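PDB 5H4E: beta 1-3 glucanase from Clostridium beijerinckii NCIMB 8052, which probably hydrolyses beta-1,3-glucans, as expected of a catalytic domain of glycoside hydrolase family 64. Local coordinates for residues 152-155 against 161-164; 307-312 against 352-357; 345-350 against 356-361. All blocks are in the same frame, centred on the assembly; numbering follows the deposited sequence.

Contact 1 (152-155 against 161-164)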
loop_
_atom_site.group_PDB
_atom_site.type_symbol
_atom_site.label_atom_id
_atom_site.label_comp_id
_atom_site.label_asym_id
_atom_site.label_seq_id
_atom_site.Cartn_x
_atom_site.Cartn_y
_atom_site.Cartn_z
ATOM N N THR A 152 3.343 0.165 6.814
ATOM C CA THR A 152 3.851 -0.835 5.878
ATOM C C THR A 152 2.756 -1.129 4.864
ATOM O O THR A 152 1.577 -0.834 5.106
ATOM C CB THR A 152 4.236 -2.147 6.570
ATOM O OG1 THR A 152 3.059 -2.794 7.084
ATOM C CG2 THR A 152 5.219 -1.912 7.704
ATOM N N THR A 153 3.105 -1.736 3.736
ATOM C CA THR A 153 2.057 -2.069 2.791
ATOM C C THR A 153 2.342 -3.365 2.049
ATOM O O THR A 153 3.451 -3.568 1.551
ATOM C CB THR A 153 1.844 -0.925 1.770
ATOM O OG1 THR A 153 0.886 -1.335 0.791
ATOM C CG2 THR A 153 3.155 -0.539 1.071
ATOM N N ARG A 154 1.343 -4.243 1.994
ATOM C CA ARG A 154 1.437 -5.429 1.148
ATOM C C ARG A 154 0.462 -5.314 -0.009
ATOM O O ARG A 154 0.015 -6.314 -0.552
ATOM C CB ARG A 154 1.159 -6.713 1.944
ATOM C CG ARG A 154 2.416 -7.367 2.501
ATOM C CD ARG A 154 3.107 -6.448 3.500
ATOM N NE ARG A 154 4.444 -6.915 3.863
ATOM C CZ ARG A 154 5.546 -6.664 3.164
ATOM N NH1 ARG A 154 5.484 -5.941 2.044
ATOM N NH2 ARG A 154 6.715 -7.127 3.587
ATOM N N VAL A 155 0.139 -4.091 -0.402
ATOM C CA VAL A 155 -0.848 -3.891 -1.456
ATOM C C VAL A 155 -0.312 -4.367 -2.808
ATOM O O VAL A 155 -1.058 -4.907 -3.613
ATOM C CB VAL A 155 -1.276 -2.412 -1.516
ATOM C CG1 VAL A 155 -2.097 -2.127 -2.768
ATOM C CG2 VAL A 155 -2.080 -2.079 -0.261
ATOM N N PRO A 161 10.271 -9.248 5.376
ATOM C CA PRO A 161 9.442 -8.825 6.510
ATOM C C PRO A 161 9.888 -7.487 7.099
ATOM O O PRO A 161 11.091 -7.255 7.283
ATOM C CB PRO A 161 9.635 -9.951 7.523
ATOM C CG PRO A 161 10.946 -10.563 7.178
ATOM C CD PRO A 161 11.051 -10.458 5.680
ATOM N N TYR A 162 8.932 -6.603 7.369
ATOM C CA TYR A 162 9.255 -5.338 8.028
ATOM C C TYR A 162 8.063 -4.825 8.822
ATOM O O TYR A 162 6.925 -5.232 8.602
ATOM C CB TYR A 162 9.757 -4.280 7.019
ATOM C CG TYR A 162 8.733 -3.627 6.096
ATOM C CD1 TYR A 162 8.675 -2.249 5.959
ATOM C CD2 TYR A 162 7.863 -4.395 5.314
ATOM C CE1 TYR A 162 7.762 -1.648 5.081
ATOM C CE2 TYR A 162 6.952 -3.802 4.447
ATOM C CZ TYR A 162 6.906 -2.434 4.337
ATOM O OH TYR A 162 5.992 -1.843 3.466
ATOM N N ASN A 163 8.354 -3.991 9.806
ATOM C CA ASN A 163 7.309 -3.493 10.682
ATOM C C ASN A 163 7.750 -2.132 11.149
ATOM O O ASN A 163 8.937 -1.791 11.042
ATOM C CB ASN A 163 7.050 -4.461 11.862
ATOM C CG ASN A 163 8.252 -4.623 12.794
ATOM O OD1 ASN A 163 8.532 -3.767 13.640
ATOM N ND2 ASN A 163 8.941 -5.745 12.669
ATOM N N ILE A 164 6.806 -1.340 11.642
ATOM C CA ILE A 164 7.115 0.016 12.031
ATOM C C ILE A 164 6.601 0.248 13.442
ATOM O O ILE A 164 5.485 -0.156 13.779
ATOM C CB ILE A 164 6.488 1.041 11.038
ATOM C CG1 ILE A 164 7.012 0.786 9.614
ATOM C CG2 ILE A 164 6.729 2.500 11.507
ATOM C CD1 ILE A 164 6.267 1.566 8.536
HETATM O O HOH W 1 4.433 -5.183 6.949
#

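Contact 2 (307-312 against 352-357)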
loop_
_atom_site.group_PDB
_atom_site.type_symbol
_atom_site.label_atom_id
_atom_site.label_comp_id
_atom_site.label_asym_id
_atom_site.label_seq_id
_atom_site.Cartn_x
_atom_site.Cartn_y
_atom_site.Cartn_z
ATOM N N PHE A 307 -16.144 -6.938 -0.729
ATOM C CA PHE A 307 -15.891 -7.915 -1.780
ATOM C C PHE A 307 -14.619 -8.690 -1.500
ATOM O O PHE A 307 -14.647 -9.919 -1.497
ATOM C CB PHE A 307 -15.824 -7.247 -3.150
ATOM C CG PHE A 307 -17.163 -7.147 -3.826
ATOM C CD1 PHE A 307 -17.838 -8.294 -4.215
ATOM C CD2 PHE A 307 -17.746 -5.911 -4.078
ATOM C CE1 PHE A 307 -19.082 -8.211 -4.847
ATOM C CE2 PHE A 307 -18.996 -5.829 -4.700
ATOM C CZ PHE A 307 -19.644 -6.979 -5.088
ATOM N N ASN A 308 -13.513 -7.996 -1.233
ATOM C CA ASN A 308 -12.265 -8.694 -0.930
ATOM C C ASN A 308 -12.372 -9.650 0.258
ATOM O O ASN A 308 -11.745 -10.718 0.269
ATOM C CB ASN A 308 -11.142 -7.695 -0.655
ATOM C CG ASN A 308 -10.587 -7.106 -1.926
ATOM O OD1 ASN A 308 -9.763 -7.724 -2.596
ATOM N ND2 ASN A 308 -11.068 -5.930 -2.291
ATOM N N ARG A 309 -13.170 -9.257 1.245
ATOM C CA ARG A 309 -13.323 -10.024 2.482
ATOM C C ARG A 309 -14.452 -11.058 2.398
ATOM O O ARG A 309 -14.656 -11.829 3.345
ATOM C CB ARG A 309 -13.574 -9.070 3.660
ATOM C CG ARG A 309 -12.365 -8.189 4.009
ATOM C CD ARG A 309 -12.752 -6.996 4.893
ATOM N NE ARG A 309 -11.583 -6.201 5.266
ATOM C CZ ARG A 309 -11.640 -4.990 5.817
ATOM N NH1 ARG A 309 -12.818 -4.409 6.045
ATOM N NH2 ARG A 309 -10.515 -4.344 6.120
ATOM N N HIS A 310 -15.137 -11.087 1.251
ATOM C CA HIS A 310 -16.311 -11.938 0.995
ATOM C C HIS A 310 -17.359 -11.811 2.113
ATOM O O HIS A 310 -17.725 -12.792 2.750
ATOM C CB HIS A 310 -15.897 -13.412 0.809
ATOM C CG HIS A 310 -16.958 -14.273 0.179
ATOM N ND1 HIS A 310 -16.817 -14.829 -1.077
ATOM C CD2 HIS A 310 -18.162 -14.697 0.642
ATOM C CE1 HIS A 310 -17.890 -15.548 -1.365
ATOM N NE2 HIS A 310 -18.720 -15.487 -0.339
ATOM N N VAL A 311 -17.850 -10.597 2.336
ATOM C CA VAL A 311 -18.908 -10.365 3.315
ATOM C C VAL A 311 -19.968 -9.395 2.781
ATOM O O VAL A 311 -20.713 -8.797 3.564
ATOM C CB VAL A 311 -18.352 -9.813 4.659
ATOM C CG1 VAL A 311 -17.688 -10.925 5.477
ATOM C CG2 VAL A 311 -17.394 -8.633 4.423
ATOM N N MET A 312 -20.042 -9.258 1.455
ATOM C CA MET A 312 -21.004 -8.346 0.833
ATOM C C MET A 312 -22.447 -8.683 1.231
ATOM O O MET A 312 -23.306 -7.804 1.284
ATOM C CB MET A 312 -20.846 -8.361 -0.695
ATOM C CG MET A 312 -19.846 -7.304 -1.215
ATOM S SD MET A 312 -20.355 -5.617 -0.802
ATOM C CE MET A 312 -21.685 -5.326 -1.983
ATOM N N ASP A 352 -7.967 -1.865 2.902
ATOM C CA ASP A 352 -7.915 -2.682 4.104
ATOM C C ASP A 352 -8.068 -1.849 5.378
ATOM O O ASP A 352 -8.265 -2.406 6.459
ATOM C CB ASP A 352 -6.612 -3.489 4.151
ATOM C CG ASP A 352 -6.843 -4.954 4.532
ATOM O OD1 ASP A 352 -7.874 -5.252 5.180
ATOM O OD2 ASP A 352 -6.006 -5.811 4.175
ATOM N N ASP A 353 -7.991 -0.524 5.256
ATOM C CA ASP A 353 -8.165 0.341 6.418
ATOM C C ASP A 353 -9.653 0.531 6.751
ATOM O O ASP A 353 -10.001 1.146 7.767
ATOM C CB ASP A 353 -7.453 1.694 6.214
ATOM C CG ASP A 353 -7.938 2.449 4.989
ATOM O OD1 ASP A 353 -8.256 1.813 3.957
ATOM O OD2 ASP A 353 -7.991 3.692 5.066
ATOM N N VAL A 354 -10.527 -0.027 5.912
ATOM C CA VAL A 354 -11.953 -0.051 6.248
ATOM C C VAL A 354 -12.126 -0.804 7.563
ATOM O O VAL A 354 -11.709 -1.962 7.676
ATOM C CB VAL A 354 -12.803 -0.690 5.147
ATOM C CG1 VAL A 354 -14.218 -0.926 5.645
ATOM C CG2 VAL A 354 -12.827 0.217 3.925
ATOM N N PHE A 355 -12.706 -0.107 8.552
ATOM C CA PHE A 355 -12.897 -0.610 9.911
ATOM C C PHE A 355 -11.567 -0.953 10.583
ATOM O O PHE A 355 -11.501 -1.813 11.460
ATOM C CB PHE A 355 -13.849 -1.810 9.916
ATOM C CG PHE A 355 -15.308 -1.423 9.789
ATOM C CD1 PHE A 355 -16.080 -1.886 8.735
ATOM C CD2 PHE A 355 -15.896 -0.585 10.728
ATOM C CE1 PHE A 355 -17.418 -1.520 8.615
ATOM C CE2 PHE A 355 -17.235 -0.216 10.620
ATOM C CZ PHE A 355 -17.995 -0.684 9.561
ATOM N N ASP A 356 -10.517 -0.250 10.150
ATOM C CA ASP A 356 -9.222 -0.178 10.844
ATOM C C ASP A 356 -8.473 -1.506 10.963
ATOM O O ASP A 356 -7.909 -1.809 12.016
ATOM C CB ASP A 356 -9.408 0.413 12.245
ATOM C CG ASP A 356 -10.206 1.702 12.228
ATOM O OD1 ASP A 356 -9.878 2.596 11.418
ATOM O OD2 ASP A 356 -11.170 1.807 13.019
ATOM N N PHE A 357 -8.438 -2.278 9.882
ATOM C CA PHE A 357 -7.702 -3.541 9.897
ATOM C C PHE A 357 -6.330 -3.424 9.237
ATOM O O PHE A 357 -5.583 -4.415 9.130
ATOM C CB PHE A 357 -8.536 -4.638 9.218
ATOM C CG PHE A 357 -9.732 -5.064 10.031
ATOM C CD1 PHE A 357 -9.566 -5.862 11.157
ATOM C CD2 PHE A 357 -11.013 -4.670 9.670
ATOM C CE1 PHE A 357 -10.661 -6.247 11.920
ATOM C CE2 PHE A 357 -12.118 -5.048 10.424
ATOM C CZ PHE A 357 -11.941 -5.836 11.552
HETATM O O HOH W 2 -9.031 -7.635 5.852
#

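Contact 3 (345-350 against 356-361)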
loop_
_atom_site.group_PDB
_atom_site.type_symbol
_atom_site.label_atom_id
_atom_site.label_comp_id
_atom_site.label_asym_id
_atom_site.label_seq_id
_atom_site.Cartn_x
_atom_site.Cartn_y
_atom_site.Cartn_z
ATOM N N LYS A 345 -3.037 -6.697 11.892
ATOM C CA LYS A 345 -3.142 -5.429 11.172
ATOM C C LYS A 345 -2.259 -5.448 9.933
ATOM O O LYS A 345 -1.044 -5.599 10.035
ATOM C CB LYS A 345 -2.734 -4.255 12.055
ATOM C CG LYS A 345 -3.487 -4.132 13.357
ATOM C CD LYS A 345 -4.795 -3.423 13.170
ATOM C CE LYS A 345 -5.360 -3.027 14.532
ATOM N NZ LYS A 345 -6.765 -2.590 14.425
ATOM N N SER A 346 -2.851 -5.265 8.766
ATOM C CA SER A 346 -2.064 -5.337 7.538
ATOM C C SER A 346 -2.754 -4.595 6.400
ATOM O O SER A 346 -3.993 -4.628 6.282
ATOM C CB SER A 346 -1.828 -6.809 7.149
ATOM O OG SER A 346 -1.072 -6.918 5.947
ATOM N N TYR A 347 -1.965 -3.912 5.571
ATOM C CA TYR A 347 -2.497 -3.442 4.299
ATOM C C TYR A 347 -2.381 -4.549 3.252
ATOM O O TYR A 347 -1.411 -4.586 2.488
ATOM C CB TYR A 347 -1.768 -2.186 3.810
ATOM C CG TYR A 347 -2.560 -0.913 3.992
ATOM C CD1 TYR A 347 -3.757 -0.717 3.303
ATOM C CD2 TYR A 347 -2.076 0.130 4.793
ATOM C CE1 TYR A 347 -4.486 0.457 3.451
ATOM C CE2 TYR A 347 -2.796 1.319 4.936
ATOM C CZ TYR A 347 -4.003 1.473 4.260
ATOM O OH TYR A 347 -4.735 2.643 4.392
ATOM N N GLY A 348 -3.366 -5.448 3.211
ATOM C CA GLY A 348 -3.332 -6.574 2.284
ATOM C C GLY A 348 -3.939 -6.237 0.927
ATOM O O GLY A 348 -3.714 -6.932 -0.065
ATOM N N PHE A 349 -4.734 -5.175 0.894
ATOM C CA PHE A 349 -5.295 -4.637 -0.345
ATOM C C PHE A 349 -5.651 -3.181 -0.075
ATOM O O PHE A 349 -5.671 -2.757 1.090
ATOM C CB PHE A 349 -6.524 -5.436 -0.828
ATOM C CG PHE A 349 -7.688 -5.402 0.127
ATOM C CD1 PHE A 349 -7.753 -6.291 1.189
ATOM C CD2 PHE A 349 -8.714 -4.479 -0.034
ATOM C CE1 PHE A 349 -8.822 -6.263 2.084
ATOM C CE2 PHE A 349 -9.774 -4.437 0.861
ATOM C CZ PHE A 349 -9.825 -5.334 1.923
ATOM N N CYS A 350 -5.924 -2.438 -1.148
ATOM C CA CYS A 350 -6.093 -0.979 -1.121
ATOM C C CYS A 350 -6.932 -0.456 0.042
ATOM O O CYS A 350 -6.497 0.438 0.766
ATOM C CB CYS A 350 -6.718 -0.503 -2.442
ATOM S SG CYS A 350 -6.922 1.299 -2.602
ATOM N N ASP A 356 -10.517 -0.250 10.150
ATOM C CA ASP A 356 -9.222 -0.178 10.844
ATOM C C ASP A 356 -8.473 -1.506 10.963
ATOM O O ASP A 356 -7.909 -1.809 12.016
ATOM C CB ASP A 356 -9.408 0.413 12.245
ATOM C CG ASP A 356 -10.206 1.702 12.228
ATOM O OD1 ASP A 356 -9.878 2.596 11.418
ATOM O OD2 ASP A 356 -11.170 1.807 13.019
ATOM N N PHE A 357 -8.438 -2.278 9.882
ATOM C CA PHE A 357 -7.702 -3.541 9.897
ATOM C C PHE A 357 -6.330 -3.424 9.237
ATOM O O PHE A 357 -5.583 -4.415 9.130
ATOM C CB PHE A 357 -8.536 -4.638 9.218
ATOM C CG PHE A 357 -9.732 -5.064 10.031
ATOM C CD1 PHE A 357 -9.566 -5.862 11.157
ATOM C CD2 PHE A 357 -11.013 -4.670 9.670
ATOM C CE1 PHE A 357 -10.661 -6.247 11.920
ATOM C CE2 PHE A 357 -12.118 -5.048 10.424
ATOM C CZ PHE A 357 -11.941 -5.836 11.552
ATOM N N SER A 358 -5.991 -2.215 8.796
ATOM C CA SER A 358 -4.727 -2.016 8.083
ATOM C C SER A 358 -3.580 -1.811 9.063
ATOM O O SER A 358 -3.782 -1.716 10.276
ATOM C CB SER A 358 -4.818 -0.815 7.132
ATOM O OG SER A 358 -4.611 0.414 7.828
ATOM N N SER A 359 -2.374 -1.713 8.517
ATOM C CA SER A 359 -1.176 -1.488 9.310
ATOM C C SER A 359 -0.956 -0.005 9.600
ATOM O O SER A 359 0.138 0.397 10.007
ATOM C CB SER A 359 0.031 -2.054 8.562
ATOM O OG SER A 359 0.066 -1.490 7.257
ATOM N N THR A 360 -1.977 0.818 9.373
ATOM C CA THR A 360 -1.799 2.257 9.547
ATOM C C THR A 360 -1.581 2.619 11.006
ATOM O O THR A 360 -2.394 2.280 11.859
ATOM C CB THR A 360 -3.000 3.074 9.024
ATOM O OG1 THR A 360 -3.074 2.961 7.597
ATOM C CG2 THR A 360 -2.820 4.566 9.389
ATOM N N LEU A 361 -0.469 3.294 11.265
ATOM C CA LEU A 361 -0.189 3.935 12.549
ATOM C C LEU A 361 -0.497 5.420 12.420
ATOM O O LEU A 361 -0.214 6.026 11.388
ATOM C CB LEU A 361 1.278 3.733 12.959
ATOM C CG LEU A 361 1.748 2.285 13.134
ATOM C CD1 LEU A 361 3.203 2.147 12.727
ATOM C CD2 LEU A 361 1.572 1.857 14.568
#

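Contact 1 (152-155 against 161-164)
The methyl of Thr152 packs over one face of the Tyr162 ring as a CH-pi donor. This CG2 stands 3.8 Å from the Tyr162 ring centroid, and Thr152 CB comes to 3.5 Å from Tyr162 CZ. The same methyl, Thr152 CG2, meets Ile164 CD1 at 3.7 Å and so touches both ring and aliphatic chain. At the far end of the ring, Thr153 N donates to Tyr162 OH over 2.9 Å at 161°; Trp138 O of strand 136-144 also bonds this hydroxyl, so two backbone groups grip the buried oxygen. Arg154, its chain bent at chi2 (63°), brings its guanidinium to the ring's edge: Arg154 CZ is 3.4 Å from Tyr162 CE2, and the two planes stand 71° apart, far from a parallel stack. Its charge is met by Asp178 and Glu137.

Contact is less direct at the OG1 branch of Thr152, where a water lies 2.8 Å from Thr152 OG1 and donates to Tyr162 O at 3.0 Å, bridging groups that do not meet directly, while partly exposed Asn163 points away and pairs with Asn372. Thr153 OG1 accepts from Val155 N in an ST turn within the loop that follows strand 147-151; this loop packs against strand 162-168 of the five-stranded mixed sheet, joining the two large sheets of the protein's beta-rich part.

Contact 2 (307-312 against 352-357)
Helix 294-309 closes in a Schellman motif at His310, and from its last turn Arg309 reaches into the irregular loop 352-357. The Arg309 chain runs extended from CG to NE (chi3 177°), which carries the guanidinium well clear of the helix. Its end then grips a single atom with two nitrogens: Val354 O accepts from Arg309 NH1 at 3.1 Å and from Arg309 NH2 at the same distance. The NH2 donor sits on a lone pair in the carbonyl plane, whereas NH1 approaches from above that plane. Arg309 NH2 also forms a salt bridge to Asp352 OD1, 2.9 Å and nearly straight at 165°, using the anti lone pair of Asp352 OD1. A water completes this side, accepting from Arg309 NE at 3.0 Å and donating to Asp352 OD1 at 2.7 Å. The other carboxylate oxygen, Asp352 OD2, is held by His338 and the Gly348 amide. Over one guanidinium face comes Phe357, with CD2 3.6 Å from Arg309 NH2. With its polar partners near its plane, the buried guanidinium is held against rotation. The result is a Schellman-capped helix end joined by its last-turn arginine to the loop between helix 332-339 and strand 361-363.

Contact 3 (345-350 against 356-361)
Lys345 bends at chi2 (-83°) and runs extended beyond it, which turns its ammonium to Asp356; Ser358, with OG lodged between its backbone N and carbonyl carbon (chi1 82°), presents CB to the face of Tyr347. Lys345 NZ donates to Asp356 O at 2.8 Å, almost head-on to the carbonyl (177°). The lysine chain runs alongside a second carbonyl, Lys345 CB lying 3.3 Å from Ser358 O. Where the backbones come closest, Ser346 N donates to Phe357 O at 2.9 Å, on a lone pair in the carbonyl plane, and Ser358 CA returns a CA-H...O contact to Ser346 O. These are two arms of the long connection that follows helix 332-339, doubled back on itself and joined without a beta ladder, the second arm running into Leu361, first residue of strand 361-363. Ser358 CB sits over the centre of the Tyr347 ring in a CH-pi contact, 3.6 Å from its centroid. Beside it, Ser358 OG and Thr360 OG1 are hydrogen-bonded at 3.0 Å, and Thr360 OG1 comes to 3.1 Å from Tyr347 CE2. Ser359 OG lies alongside the same tyrosine, 3.6 Å from Tyr347 CD2, and bonds Thr152 O in the loop after strand 147-151.

The three contacts lie in a row across the middle of the protein. Contact 1 closes first along the sequence; contacts 2 and 3 then end on the same run of residues, sharing Asp356 and Phe357. Contact 3 is central: its centre lies 9 Å from that of contact 1 and 10 Å from that of contact 2, whereas contacts 1 and 2 are 18 Å apart and do not touch. Arg154 N is hydrogen-bonded to Tyr347 O, 2.8 Å, joining contact 1 to contact 3. The connection between helix 332-339 and strand 361-363 thus links the beta-sheet part of the fold to helix 294-309, a layout consistent with the beta-barrel and mixed alpha/beta parts of family GH64 glucanases.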